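Local coordinates for PbSGBP-B lipoprotein (Prevotella bryantii B14, PDB 6D2Y) that probably binds polysaccharide, perhaps xyloglucan, as a surface lipoprotein of a polysaccharide utilization locus, at residues I373-Y378 and V438-V443; G328-I333 and L424-I429; E405-S410 and G431-K436; I319-G324 and L385-D390; A323-G328 and C445-K450. One frame throughout, in Å; residues are numbered along the deposited sequence.

Contact 1 (I373-Y378 and V438-V443); sequences IYMPWY and VLPDGV
Met375, modelled as selenomethionine, reaches across to Leu439 and Pro440. Its CB lies 3.7 Å above the plane of the Trp377 ring, offset toward the rim. With chi1 at 44°, CG is wedged between the backbone N and the carbonyl carbon, and the chain heads toward 438-443. There Met375 SE rests 3.8 Å from Leu439 CD2, the same methyl that meets Ile373 CG2 tip to tip at 4.0 Å. A bend at chi3 then sends Met375 CE onto the proline ring, 3.4 Å from Pro440 CD, tighter than usual for two carbons. Met375 also opens a type I beta turn, closed by Tyr378 N bonding to Met375 O, in which the chain leaves edge strand 372-374 of the beta-sandwich. The turn brings two more rings to the loop. Tyr378 lays a face under Pro440, whose CG stands 3.4 Å from the ring centroid and 9° off the normal, a well-centred CH-pi contact. Trp377 instead uses its edge: CH2 meets Pro440 O, which lies in the ring plane, and Trp377 CZ3 sits 3.6 Å from Asp441 O. The Asp441 carboxylate pairs with Lys430 in a salt bridge.

Contact 2 (G328-I333 and L424-I429); sequences GPMQII and LNIFLI
Gln331 and Phe427 form a hydrogen-bonded antiparallel pair, and each carries a flat group. Ile429 CG2 lies over one face of the Phe427 ring, 3.6 Å above the plane and offset toward the rim, while Trp274 meets this ring edge-to-face. The Gln331 amide spans from its own strand to the end of the other: Gln331 NE2 donates to Ile429 O at 3.0 Å, approaching from above the carbonyl plane, 45° out of it. Its OE1 is held by Arg371, so both ends of the amide are engaged and its rotation is fixed. Beneath these groups the backbone ladder is regular. Gln331 N and Phe427 O are 2.8 Å apart, Phe427 N returns a bond to Gln331 O, and Ile333 and Asn425 exchange the same reciprocal pair. Ile429 N adds one more bond, to Pro329 O. On the other face these two strands present Met330, Ile332, Ile426 and Leu428. Met330, its CG anti to the backbone N (chi1 -173°), lies alongside Ile426 with Met330 CG 3.9 Å from Ile426 CG2, and the same CG touches Leu428 CD1 at 3.7 Å. Farther along, Ile332 and Leu424 lie side by side, CG2 against CD1. These are the two central strands of a four-stranded antiparallel sheet, with 372-374 beyond 330-335 and 279-282 beyond 423-428; Met330 and Leu428 pack onto Ile449 of strand 449-458, joining the layers of the sandwich.

Contact 3 (E405-S410 and G431-K436); sequences EFDGNS and GAYNDK
Tyr433 is gripped by Glu405, Phe406 and Asp407, three consecutive residues of the facing loop. Its OH donates to Glu405 OE2; the modelled separation of 2.4 Å is very short, and its exact value is doubtful. The carboxylate comes in at the edge of the tyrosine ring, the two planes 39° apart. Farther down the same edge, Asp407 OD2 lies 3.5 Å from Tyr433 CD2. Phe406 meets the tyrosine obliquely, with Phe406 CD2 3.7 Å from Tyr433 CE1. One face of the Phe406 ring is taken by Gly431, whose CA sits 3.5 Å from the centroid in a CH-pi contact; Gly431 CA also meets the backbone O of Phe406, 3.1 Å away. Both loops belong to one end of the beta-sandwich domain and both are shaped by turns, type I from Glu405 to Gly408 and type I' from Tyr433 to Lys436. Asp407 is held by Asn409, two residues on. Asp407 OD1 takes the backbone N-H of Asn409 at 3.2 Å, an Asx turn, while Asn409 ND2 reaches Asp407 OD2 at 2.8 Å; both donors come from above the carboxylate plane, which fixes the group's tilt beside Tyr433. From outside the two loops, Gln366 N also bonds Tyr433 OH, Ser437 OG bonds Gly431 O, and the ring of His364 packs against that of Phe406.

Contact 4 (I319-G324 and L385-D390); sequences IPADAG and LYDTGD
Ile319 and Tyr386 cross at about a right angle, the isoleucine pointing its CD1 at the edge of the ring, 4.1 Å from Tyr386 CD2. The other branch of Ile319 serves the next residue: with chi1 at -62°, CG1 lies beside the backbone N and CG2 opposite it, and Ile319 CG2 is 3.7 Å from Asp387 CB, the two side chains passing obliquely. Asp387 in turn lays its carboxyl group beside Ala321, Asp387 CG being 3.8 Å from Ala321 CA. Within its own loop, Asp387 OD1 uses the anti lone pair to accept from Gly389 N at 2.8 Å. Asp390 comes round from the other end of that loop. Its OD2 receives the N-H of Ala321 at 3.3 Å, from 50° out of the carboxylate plane, and Asp390 OD1 touches Ala321 CB at 3.4 Å. A water links the same OD2 to the backbone N and OD2 of Asp322, probably easing the nearness of two like charges. Thr388 N gives Ile319 O a weak bond of 3.4 Å, while Thr388 OG1 turns to Lys391 O. Two tight loops thus dock at the surface, a type I beta turn from Pro320 to Ala323 and an Asx turn headed by Asp387; one follows strand 311-318 and the other precedes 393-398, its antiparallel partner in the beta-sandwich.

Contact 5 (A323-G328 and C445-K450); sequences AGWGAG and CTPIIK
A chi1 of 174° swings the Trp325 indole opposite its own N, and Ile449 sends CG1 anti to its carbonyl carbon (chi1 -65°), with chi2 at 165° extending the chain; these torsions help bring the Ile449 CD1 methyl over the indole. Ile449 CD1 stands 3.9 Å from the centroid of the five-membered ring, a CH-pi contact over one face and offset toward the rim. This is an inner part of the beta-sandwich: the loop carrying Trp325 crosses the entry to strand 449-458, which farther on supplies Asp452 to the magnesium site. Leu428 and Met317 also pack on both Trp325 and Ile449, while Trp377 meets the indole edge-to-face. Nearby, Pro447 CB lies 3.9 Å from Trp325 CB, and the Ala323 methyl rests 3.7 Å from Ile448 CB. The backbones are tied more lightly. Ile448 N gives Ala323 O a weak bond, and a water joins Gly324 O to Thr446 N. Cys445 directs its sulfur at the loop, where Gly326 N donates to Cys445 SG at 3.6 Å. That bond is nearly straight, and Ala327 CB flanks the same SG at 4.1 Å. The indole is also steered from its own loop: Trp325 NE1 makes a weak bond to the backbone O of Ala327. The same Trp325 NE1 donates to Gly328 O at 3.0 Å, with that oxygen in the ring plane at the edge.

In the fold
From the N-terminal side, three openings come in quick succession: contact 4 at 319-324, contact 5 at 323-328 and contact 2 at 328-333, sharing residues where they overlap. Contact 1 opens at 373-378, before contact 4 closes first, at 385-390. After contact 3 opens at 405-410, contact 2 closes on strand 423-428, followed by contacts 3, 1 and 5 in turn. Contact 5 therefore spans contacts 1, 2 and 3, and contact 1 spans 3. Contact 2 crosses 1, 3 and 4; contact 1 also crosses 4, whereas 4 and 3 are in series. Together they tie the four-stranded sheet to strand 449-458 and to loops around the sandwich.

Contact 1 (I373-Y378 and V438-V443)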
# COMPACT_ATOMS: atom_id res chain seq x y z
N ILE A 373 -3.55 -7.28 -12.71
CA ILE A 373 -3.55 -6.42 -13.89
C ILE A 373 -3.45 -4.97 -13.40
O ILE A 373 -4.41 -4.43 -12.84
CB ILE A 373 -4.78 -6.63 -14.77
CG1 ILE A 373 -5.07 -8.13 -14.92
CG2 ILE A 373 -4.58 -5.99 -16.13
CD1 ILE A 373 -6.02 -8.47 -16.06
N TYR A 374 -2.29 -4.36 -13.62
CA TYR A 374 -2.01 -3.00 -13.16
C TYR A 374 -2.13 -2.03 -14.33
O TYR A 374 -1.52 -2.24 -15.38
CB TYR A 374 -0.60 -2.93 -12.56
CG TYR A 374 -0.19 -1.57 -12.04
CD1 TYR A 374 -0.95 -0.89 -11.10
CD2 TYR A 374 0.98 -0.96 -12.49
CE1 TYR A 374 -0.57 0.36 -10.63
CE2 TYR A 374 1.37 0.27 -12.02
CZ TYR A 374 0.60 0.93 -11.10
OH TYR A 374 1.00 2.16 -10.64
N MSE A 375 -2.93 -0.99 -14.14
CA MSE A 375 -3.17 -0.04 -15.22
C MSE A 375 -3.45 1.37 -14.69
O MSE A 375 -4.59 1.83 -14.73
CB MSE A 375 -4.36 -0.48 -16.08
CG MSE A 375 -5.58 -0.99 -15.30
SE MSE A 375 -6.69 -2.27 -16.25
CE MSE A 375 -6.82 -1.30 -17.92
N PRO A 376 -2.42 2.06 -14.20
CA PRO A 376 -2.63 3.42 -13.69
C PRO A 376 -2.98 4.43 -14.78
O PRO A 376 -3.42 5.53 -14.45
CB PRO A 376 -1.29 3.76 -13.04
CG PRO A 376 -0.29 2.95 -13.79
CD PRO A 376 -1.00 1.66 -14.16
N TRP A 377 -2.80 4.07 -16.05
CA TRP A 377 -3.21 4.95 -17.14
C TRP A 377 -4.72 4.99 -17.33
O TRP A 377 -5.21 5.84 -18.09
CB TRP A 377 -2.53 4.52 -18.44
CG TRP A 377 -2.68 3.07 -18.78
CD1 TRP A 377 -1.80 2.07 -18.51
CD2 TRP A 377 -3.78 2.46 -19.48
NE1 TRP A 377 -2.28 0.87 -18.98
CE2 TRP A 377 -3.50 1.09 -19.58
CE3 TRP A 377 -4.97 2.95 -20.02
CZ2 TRP A 377 -4.36 0.19 -20.20
CZ3 TRP A 377 -5.83 2.06 -20.63
CH2 TRP A 377 -5.52 0.70 -20.72
N TYR A 378 -5.46 4.10 -16.68
CA TYR A 378 -6.92 4.06 -16.76
C TYR A 378 -7.47 4.62 -15.45
O TYR A 378 -7.49 3.93 -14.43
CB TYR A 378 -7.41 2.64 -17.01
CG TYR A 378 -8.86 2.56 -17.42
CD1 TYR A 378 -9.78 1.86 -16.66
CD2 TYR A 378 -9.31 3.19 -18.58
CE1 TYR A 378 -11.11 1.79 -17.03
CE2 TYR A 378 -10.63 3.13 -18.96
CZ TYR A 378 -11.53 2.43 -18.18
OH TYR A 378 -12.85 2.37 -18.55
N VAL A 438 -13.14 -7.26 -21.61
CA VAL A 438 -13.76 -6.39 -20.62
C VAL A 438 -12.80 -5.25 -20.31
O VAL A 438 -13.23 -4.12 -20.05
CB VAL A 438 -14.14 -7.18 -19.36
CG1 VAL A 438 -14.15 -6.29 -18.12
CG2 VAL A 438 -15.50 -7.84 -19.54
N LEU A 439 -11.50 -5.52 -20.37
CA LEU A 439 -10.51 -4.48 -20.18
C LEU A 439 -10.65 -3.42 -21.28
O LEU A 439 -11.15 -3.71 -22.37
CB LEU A 439 -9.10 -5.06 -20.17
CG LEU A 439 -8.80 -6.08 -19.07
CD1 LEU A 439 -7.96 -7.22 -19.61
CD2 LEU A 439 -8.13 -5.41 -17.88
N PRO A 440 -10.21 -2.19 -21.01
CA PRO A 440 -10.46 -1.10 -21.97
C PRO A 440 -9.28 -0.79 -22.87
O PRO A 440 -8.14 -1.18 -22.60
CB PRO A 440 -10.76 0.09 -21.05
CG PRO A 440 -10.03 -0.23 -19.76
CD PRO A 440 -9.65 -1.69 -19.75
N ASP A 441 -9.56 -0.08 -23.96
CA ASP A 441 -8.52 0.44 -24.84
C ASP A 441 -7.84 1.65 -24.20
O ASP A 441 -8.34 2.24 -23.23
CB ASP A 441 -9.12 0.83 -26.19
CG ASP A 441 -9.51 -0.37 -27.03
OD1 ASP A 441 -9.18 -1.51 -26.63
OD2 ASP A 441 -10.16 -0.17 -28.08
N GLY A 442 -6.69 2.02 -24.75
CA GLY A 442 -5.95 3.17 -24.31
C GLY A 442 -5.66 4.11 -25.47
O GLY A 442 -6.40 4.16 -26.46
N VAL A 443 -4.57 4.85 -25.34
CA VAL A 443 -4.07 5.73 -26.39
C VAL A 443 -2.74 5.18 -26.88
O VAL A 443 -1.95 4.63 -26.10
CB VAL A 443 -3.93 7.19 -25.90
CG1 VAL A 443 -5.23 7.66 -25.26
CG2 VAL A 443 -2.77 7.34 -24.93

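Contact 2 (G328-I333 and L424-I429)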
# COMPACT_ATOMS: atom_id res chain seq x y z
N GLY A 328 -2.35 -0.75 -22.86
CA GLY A 328 -1.85 -2.07 -22.60
C GLY A 328 -1.68 -2.34 -21.12
O GLY A 328 -0.69 -1.95 -20.50
N PRO A 329 -2.66 -3.02 -20.54
CA PRO A 329 -2.61 -3.28 -19.10
C PRO A 329 -1.48 -4.23 -18.75
O PRO A 329 -1.19 -5.19 -19.47
CB PRO A 329 -3.98 -3.91 -18.81
CG PRO A 329 -4.83 -3.59 -20.00
CD PRO A 329 -3.88 -3.54 -21.16
N MSE A 330 -0.89 -4.04 -17.59
CA MSE A 330 0.19 -4.84 -17.15
C MSE A 330 -0.27 -6.02 -16.42
O MSE A 330 -0.65 -5.93 -15.29
CB MSE A 330 1.04 -4.02 -16.22
CG MSE A 330 2.32 -4.71 -15.80
SE MSE A 330 3.48 -3.90 -14.49
CE MSE A 330 4.21 -2.47 -15.49
N GLN A 331 -0.17 -7.17 -17.02
CA GLN A 331 -0.58 -8.42 -16.40
C GLN A 331 0.64 -9.05 -15.75
O GLN A 331 1.62 -9.36 -16.43
CB GLN A 331 -1.22 -9.36 -17.42
CG GLN A 331 -2.32 -8.68 -18.24
CD GLN A 331 -3.31 -9.66 -18.84
OE1 GLN A 331 -3.43 -10.80 -18.40
NE2 GLN A 331 -4.05 -9.20 -19.85
N ILE A 332 0.59 -9.21 -14.43
CA ILE A 332 1.67 -9.83 -13.67
C ILE A 332 1.19 -11.22 -13.28
O ILE A 332 0.30 -11.37 -12.43
CB ILE A 332 2.04 -8.99 -12.44
CG1 ILE A 332 2.32 -7.55 -12.86
CG2 ILE A 332 3.24 -9.58 -11.72
CD1 ILE A 332 2.32 -6.56 -11.72
N ILE A 333 1.76 -12.25 -13.90
CA ILE A 333 1.26 -13.62 -13.79
C ILE A 333 2.31 -14.49 -13.11
O ILE A 333 3.42 -14.65 -13.62
CB ILE A 333 0.90 -14.21 -15.16
CG1 ILE A 333 0.19 -13.18 -16.04
CG2 ILE A 333 0.03 -15.44 -15.00
CD1 ILE A 333 1.07 -12.62 -17.15
N LEU A 424 7.47 -16.22 -13.09
CA LEU A 424 6.83 -14.91 -13.13
C LEU A 424 6.87 -14.35 -14.54
O LEU A 424 7.93 -14.34 -15.17
CB LEU A 424 7.50 -13.94 -12.16
CG LEU A 424 6.91 -12.53 -12.17
CD1 LEU A 424 5.54 -12.53 -11.52
CD2 LEU A 424 7.84 -11.54 -11.47
N ASN A 425 5.72 -13.88 -15.02
CA ASN A 425 5.61 -13.16 -16.28
C ASN A 425 5.07 -11.77 -16.02
O ASN A 425 4.15 -11.59 -15.22
CB ASN A 425 4.69 -13.90 -17.26
CG ASN A 425 5.44 -14.86 -18.15
OD1 ASN A 425 6.52 -15.33 -17.81
ND2 ASN A 425 4.86 -15.16 -19.31
N ILE A 426 5.65 -10.78 -16.69
CA ILE A 426 5.14 -9.41 -16.71
C ILE A 426 4.90 -9.06 -18.17
O ILE A 426 5.85 -8.94 -18.95
CB ILE A 426 6.11 -8.42 -16.04
CG1 ILE A 426 6.49 -8.90 -14.64
CG2 ILE A 426 5.49 -7.03 -16.00
CD1 ILE A 426 6.96 -7.80 -13.72
N PHE A 427 3.63 -8.89 -18.53
CA PHE A 427 3.23 -8.72 -19.92
C PHE A 427 2.26 -7.55 -20.02
O PHE A 427 1.19 -7.57 -19.40
CB PHE A 427 2.58 -10.00 -20.46
CG PHE A 427 2.57 -10.10 -21.97
CD1 PHE A 427 3.15 -9.11 -22.75
CD2 PHE A 427 1.98 -11.18 -22.60
CE1 PHE A 427 3.13 -9.20 -24.13
CE2 PHE A 427 1.97 -11.28 -23.98
CZ PHE A 427 2.54 -10.28 -24.74
N LEU A 428 2.64 -6.54 -20.80
CA LEU A 428 1.77 -5.41 -21.11
C LEU A 428 0.89 -5.81 -22.29
O LEU A 428 1.33 -5.77 -23.44
CB LEU A 428 2.60 -4.17 -21.45
CG LEU A 428 3.03 -3.19 -20.36
CD1 LEU A 428 3.57 -3.89 -19.13
CD2 LEU A 428 4.07 -2.26 -20.95
N ILE A 429 -0.35 -6.19 -22.00
CA ILE A 429 -1.23 -6.69 -23.05
C ILE A 429 -2.67 -6.60 -22.57
O ILE A 429 -2.96 -6.81 -21.39
CB ILE A 429 -0.85 -8.14 -23.45
CG1 ILE A 429 -1.74 -8.64 -24.59
CG2 ILE A 429 -0.93 -9.07 -22.25
CD1 ILE A 429 -1.37 -10.02 -25.07

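Contact 3 (E405-S410 and G431-K436)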
# COMPACT_ATOMS: atom_id res chain seq x y z
N GLU A 405 -8.36 -12.48 -14.80
CA GLU A 405 -7.93 -13.38 -15.85
C GLU A 405 -7.66 -12.56 -17.12
O GLU A 405 -8.07 -11.40 -17.23
CB GLU A 405 -8.97 -14.50 -16.08
CG GLU A 405 -8.85 -15.28 -17.38
CD GLU A 405 -8.13 -16.60 -17.18
OE1 GLU A 405 -7.86 -16.96 -16.02
OE2 GLU A 405 -7.82 -17.28 -18.18
N PHE A 406 -7.07 -13.18 -18.10
CA PHE A 406 -6.53 -12.53 -19.23
C PHE A 406 -7.47 -11.60 -19.90
O PHE A 406 -7.05 -10.70 -20.56
CB PHE A 406 -6.15 -13.64 -20.17
CG PHE A 406 -5.45 -13.22 -21.38
CD1 PHE A 406 -4.20 -12.73 -21.34
CD2 PHE A 406 -6.02 -13.41 -22.58
CE1 PHE A 406 -3.56 -12.39 -22.48
CE2 PHE A 406 -5.39 -13.07 -23.72
CZ PHE A 406 -4.16 -12.56 -23.67
N ASP A 407 -8.73 -11.89 -19.87
CA ASP A 407 -9.73 -11.02 -20.47
C ASP A 407 -10.21 -9.91 -19.54
O ASP A 407 -10.95 -9.03 -19.98
CB ASP A 407 -10.95 -11.84 -20.93
CG ASP A 407 -11.57 -12.65 -19.81
OD1 ASP A 407 -11.01 -12.65 -18.69
OD2 ASP A 407 -12.62 -13.28 -20.05
N GLY A 408 -9.80 -9.93 -18.27
CA GLY A 408 -10.20 -8.92 -17.32
C GLY A 408 -11.32 -9.33 -16.39
O GLY A 408 -11.57 -8.62 -15.41
N ASN A 409 -11.99 -10.44 -16.66
CA ASN A 409 -13.05 -10.92 -15.79
C ASN A 409 -12.45 -11.50 -14.51
O ASN A 409 -11.25 -11.76 -14.41
CB ASN A 409 -13.91 -11.95 -16.52
CG ASN A 409 -14.80 -11.33 -17.57
OD1 ASN A 409 -15.82 -10.71 -17.26
ND2 ASN A 409 -14.43 -11.49 -18.84
N SER A 410 -13.31 -11.70 -13.51
CA SER A 410 -12.87 -12.25 -12.24
C SER A 410 -12.37 -13.68 -12.41
O SER A 410 -13.01 -14.51 -13.06
CB SER A 410 -14.02 -12.21 -11.22
OG SER A 410 -14.78 -11.02 -11.36
N GLY A 431 -5.92 -8.61 -23.02
CA GLY A 431 -6.38 -9.89 -23.50
C GLY A 431 -7.83 -9.87 -23.93
O GLY A 431 -8.62 -9.03 -23.51
N ALA A 432 -8.18 -10.82 -24.80
CA ALA A 432 -9.54 -10.92 -25.33
C ALA A 432 -9.86 -12.40 -25.53
O ALA A 432 -9.45 -12.99 -26.53
CB ALA A 432 -9.68 -10.13 -26.62
N TYR A 433 -10.58 -12.97 -24.58
CA TYR A 433 -11.04 -14.35 -24.69
C TYR A 433 -12.27 -14.41 -25.59
O TYR A 433 -13.26 -13.71 -25.35
CB TYR A 433 -11.39 -14.91 -23.32
CG TYR A 433 -10.24 -15.52 -22.58
CD1 TYR A 433 -9.09 -15.95 -23.25
CD2 TYR A 433 -10.29 -15.67 -21.21
CE1 TYR A 433 -8.04 -16.51 -22.55
CE2 TYR A 433 -9.26 -16.22 -20.52
CZ TYR A 433 -8.13 -16.64 -21.18
OH TYR A 433 -7.11 -17.19 -20.45
N ASN A 434 -12.20 -15.27 -26.61
CA ASN A 434 -13.33 -15.52 -27.50
C ASN A 434 -13.86 -14.21 -28.09
O ASN A 434 -15.06 -13.93 -28.09
CB ASN A 434 -14.44 -16.28 -26.77
CG ASN A 434 -14.36 -17.78 -27.00
OD1 ASN A 434 -13.89 -18.23 -28.05
ND2 ASN A 434 -14.81 -18.55 -26.02
N ASP A 435 -12.93 -13.40 -28.59
CA ASP A 435 -13.21 -12.13 -29.27
C ASP A 435 -13.92 -11.11 -28.39
O ASP A 435 -14.36 -10.07 -28.89
CB ASP A 435 -14.02 -12.36 -30.56
CG ASP A 435 -13.45 -13.46 -31.43
OD1 ASP A 435 -13.34 -14.62 -30.96
OD2 ASP A 435 -13.11 -13.17 -32.60
N LYS A 436 -14.06 -11.38 -27.10
CA LYS A 436 -14.73 -10.48 -26.17
C LYS A 436 -13.75 -10.07 -25.08
O LYS A 436 -13.05 -10.92 -24.51
CB LYS A 436 -15.97 -11.15 -25.55
CG LYS A 436 -16.96 -11.68 -26.58
CD LYS A 436 -18.28 -12.06 -25.93
CE LYS A 436 -19.46 -11.47 -26.68
NZ LYS A 436 -20.09 -10.35 -25.94

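Contact 4 (I319-G324 and L385-D390)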
# COMPACT_ATOMS: atom_id res chain seq x y z
N ILE A 319 9.01 5.57 -15.28
CA ILE A 319 8.50 5.84 -16.62
C ILE A 319 8.93 7.25 -17.02
O ILE A 319 8.48 8.22 -16.39
CB ILE A 319 6.97 5.69 -16.70
CG1 ILE A 319 6.54 4.27 -16.37
CG2 ILE A 319 6.47 6.09 -18.08
CD1 ILE A 319 5.06 4.04 -16.54
N PRO A 320 9.78 7.41 -18.03
CA PRO A 320 10.19 8.75 -18.44
C PRO A 320 9.00 9.58 -18.91
O PRO A 320 8.04 9.06 -19.47
CB PRO A 320 11.18 8.49 -19.58
CG PRO A 320 11.66 7.10 -19.35
CD PRO A 320 10.50 6.36 -18.77
N ALA A 321 9.08 10.89 -18.66
CA ALA A 321 8.01 11.79 -19.07
C ALA A 321 7.82 11.79 -20.58
O ALA A 321 6.69 11.95 -21.07
CB ALA A 321 8.29 13.20 -18.57
N ASP A 322 8.90 11.61 -21.34
CA ASP A 322 8.81 11.56 -22.80
C ASP A 322 8.42 10.19 -23.33
O ASP A 322 8.38 10.00 -24.55
CB ASP A 322 10.14 12.00 -23.42
CG ASP A 322 11.33 11.25 -22.85
OD1 ASP A 322 11.36 10.00 -22.95
OD2 ASP A 322 12.24 11.90 -22.30
N ALA A 323 8.15 9.22 -22.45
CA ALA A 323 7.81 7.86 -22.85
C ALA A 323 6.65 7.35 -22.00
O ALA A 323 6.74 6.33 -21.32
CB ALA A 323 9.03 6.95 -22.74
N GLY A 324 5.54 8.08 -22.04
CA GLY A 324 4.41 7.75 -21.19
C GLY A 324 3.79 6.41 -21.54
O GLY A 324 3.86 5.93 -22.67
N LEU A 385 -2.14 9.17 -20.85
CA LEU A 385 -0.72 8.83 -20.78
C LEU A 385 -0.24 8.98 -19.34
O LEU A 385 -0.22 10.09 -18.80
CB LEU A 385 0.09 9.72 -21.71
CG LEU A 385 0.08 9.37 -23.20
CD1 LEU A 385 0.86 10.40 -24.01
CD2 LEU A 385 0.65 7.98 -23.42
N TYR A 386 0.15 7.87 -18.73
CA TYR A 386 0.69 7.88 -17.38
C TYR A 386 2.20 7.73 -17.42
O TYR A 386 2.72 6.80 -18.03
CB TYR A 386 0.08 6.77 -16.52
CG TYR A 386 0.67 6.69 -15.12
CD1 TYR A 386 0.14 7.43 -14.08
CD2 TYR A 386 1.76 5.86 -14.86
CE1 TYR A 386 0.69 7.36 -12.80
CE2 TYR A 386 2.31 5.79 -13.59
CZ TYR A 386 1.76 6.54 -12.57
OH TYR A 386 2.30 6.47 -11.30
N ASP A 387 2.89 8.67 -16.78
CA ASP A 387 4.31 8.56 -16.47
C ASP A 387 4.49 8.87 -14.99
O ASP A 387 3.52 9.16 -14.27
CB ASP A 387 5.15 9.49 -17.36
CG ASP A 387 4.86 10.96 -17.11
OD1 ASP A 387 5.48 11.55 -16.20
OD2 ASP A 387 4.00 11.53 -17.82
N THR A 388 5.74 8.82 -14.52
CA THR A 388 6.05 9.15 -13.13
C THR A 388 7.08 10.26 -13.02
O THR A 388 7.82 10.32 -12.03
CB THR A 388 6.54 7.91 -12.37
OG1 THR A 388 7.96 7.75 -12.54
CG2 THR A 388 5.83 6.65 -12.87
N GLY A 389 7.15 11.15 -14.01
CA GLY A 389 8.00 12.33 -13.94
C GLY A 389 9.49 12.07 -13.88
O GLY A 389 10.23 12.92 -13.39
N ASP A 390 9.95 10.92 -14.39
CA ASP A 390 11.35 10.52 -14.37
C ASP A 390 11.87 10.24 -12.96
O ASP A 390 13.09 10.29 -12.73
CB ASP A 390 12.26 11.55 -15.06
CG ASP A 390 11.76 11.93 -16.44
OD1 ASP A 390 11.05 12.95 -16.55
OD2 ASP A 390 12.09 11.22 -17.41
O HOH W 1 11.70 11.96 -19.80

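Contact 5 (A323-G328 and C445-K450)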
# COMPACT_ATOMS: atom_id res chain seq x y z
N ALA A 323 8.15 9.22 -22.45
CA ALA A 323 7.81 7.86 -22.85
C ALA A 323 6.65 7.35 -22.00
O ALA A 323 6.74 6.33 -21.32
CB ALA A 323 9.03 6.95 -22.74
N GLY A 324 5.54 8.08 -22.04
CA GLY A 324 4.41 7.75 -21.19
C GLY A 324 3.79 6.41 -21.54
O GLY A 324 3.86 5.93 -22.67
N TRP A 325 3.16 5.80 -20.54
CA TRP A 325 2.50 4.51 -20.66
C TRP A 325 1.00 4.75 -20.58
O TRP A 325 0.47 5.04 -19.50
CB TRP A 325 2.97 3.56 -19.55
CG TRP A 325 2.24 2.25 -19.51
CD1 TRP A 325 1.73 1.56 -20.56
CD2 TRP A 325 1.95 1.48 -18.34
NE1 TRP A 325 1.13 0.40 -20.12
CE2 TRP A 325 1.26 0.33 -18.76
CE3 TRP A 325 2.20 1.66 -16.97
CZ2 TRP A 325 0.82 -0.65 -17.86
CZ3 TRP A 325 1.77 0.69 -16.09
CH2 TRP A 325 1.08 -0.45 -16.54
N GLY A 326 0.32 4.63 -21.72
CA GLY A 326 -1.09 4.96 -21.78
C GLY A 326 -1.97 3.88 -22.35
O GLY A 326 -3.19 4.07 -22.48
N ALA A 327 -1.40 2.73 -22.69
CA ALA A 327 -2.20 1.63 -23.21
C ALA A 327 -1.55 0.31 -22.83
O ALA A 327 -0.36 0.25 -22.52
CB ALA A 327 -2.36 1.72 -24.74
N GLY A 328 -2.35 -0.75 -22.86
CA GLY A 328 -1.85 -2.07 -22.60
C GLY A 328 -1.68 -2.34 -21.12
O GLY A 328 -0.69 -1.95 -20.50
N CYS A 445 0.97 4.77 -27.82
CA CYS A 445 2.10 5.32 -27.08
C CYS A 445 3.37 4.58 -27.47
O CYS A 445 3.35 3.62 -28.24
CB CYS A 445 1.85 5.24 -25.57
SG CYS A 445 1.27 3.62 -24.99
N THR A 446 4.49 5.05 -26.91
CA THR A 446 5.78 4.38 -27.00
C THR A 446 6.33 4.32 -25.58
O THR A 446 7.18 5.13 -25.19
CB THR A 446 6.74 5.12 -27.94
OG1 THR A 446 6.88 6.48 -27.51
CG2 THR A 446 6.21 5.09 -29.37
N PRO A 447 5.84 3.39 -24.77
CA PRO A 447 6.16 3.42 -23.34
C PRO A 447 7.51 2.81 -23.02
O PRO A 447 7.98 1.87 -23.67
CB PRO A 447 5.03 2.58 -22.72
CG PRO A 447 4.71 1.58 -23.78
CD PRO A 447 4.95 2.27 -25.11
N ILE A 448 8.15 3.39 -22.00
CA ILE A 448 9.39 2.87 -21.43
C ILE A 448 9.14 2.68 -19.94
O ILE A 448 8.86 3.65 -19.22
CB ILE A 448 10.58 3.80 -21.67
CG1 ILE A 448 11.00 3.77 -23.14
CG2 ILE A 448 11.74 3.41 -20.76
CD1 ILE A 448 12.36 4.41 -23.41
N ILE A 449 9.23 1.43 -19.48
CA ILE A 449 8.98 1.09 -18.09
C ILE A 449 10.23 0.40 -17.55
O ILE A 449 10.56 -0.71 -17.97
CB ILE A 449 7.75 0.19 -17.92
CG1 ILE A 449 6.49 0.94 -18.33
CG2 ILE A 449 7.66 -0.33 -16.49
CD1 ILE A 449 5.29 0.04 -18.54
N LYS A 450 10.91 1.07 -16.64
CA LYS A 450 12.08 0.51 -15.98
C LYS A 450 11.66 -0.00 -14.61
O LYS A 450 11.01 0.71 -13.84
CB LYS A 450 13.19 1.55 -15.87
CG LYS A 450 13.59 2.10 -17.23
CD LYS A 450 14.75 3.08 -17.15
CE LYS A 450 15.14 3.56 -18.54
NZ LYS A 450 16.18 4.62 -18.48
O HOH W 2 4.53 7.19 -24.78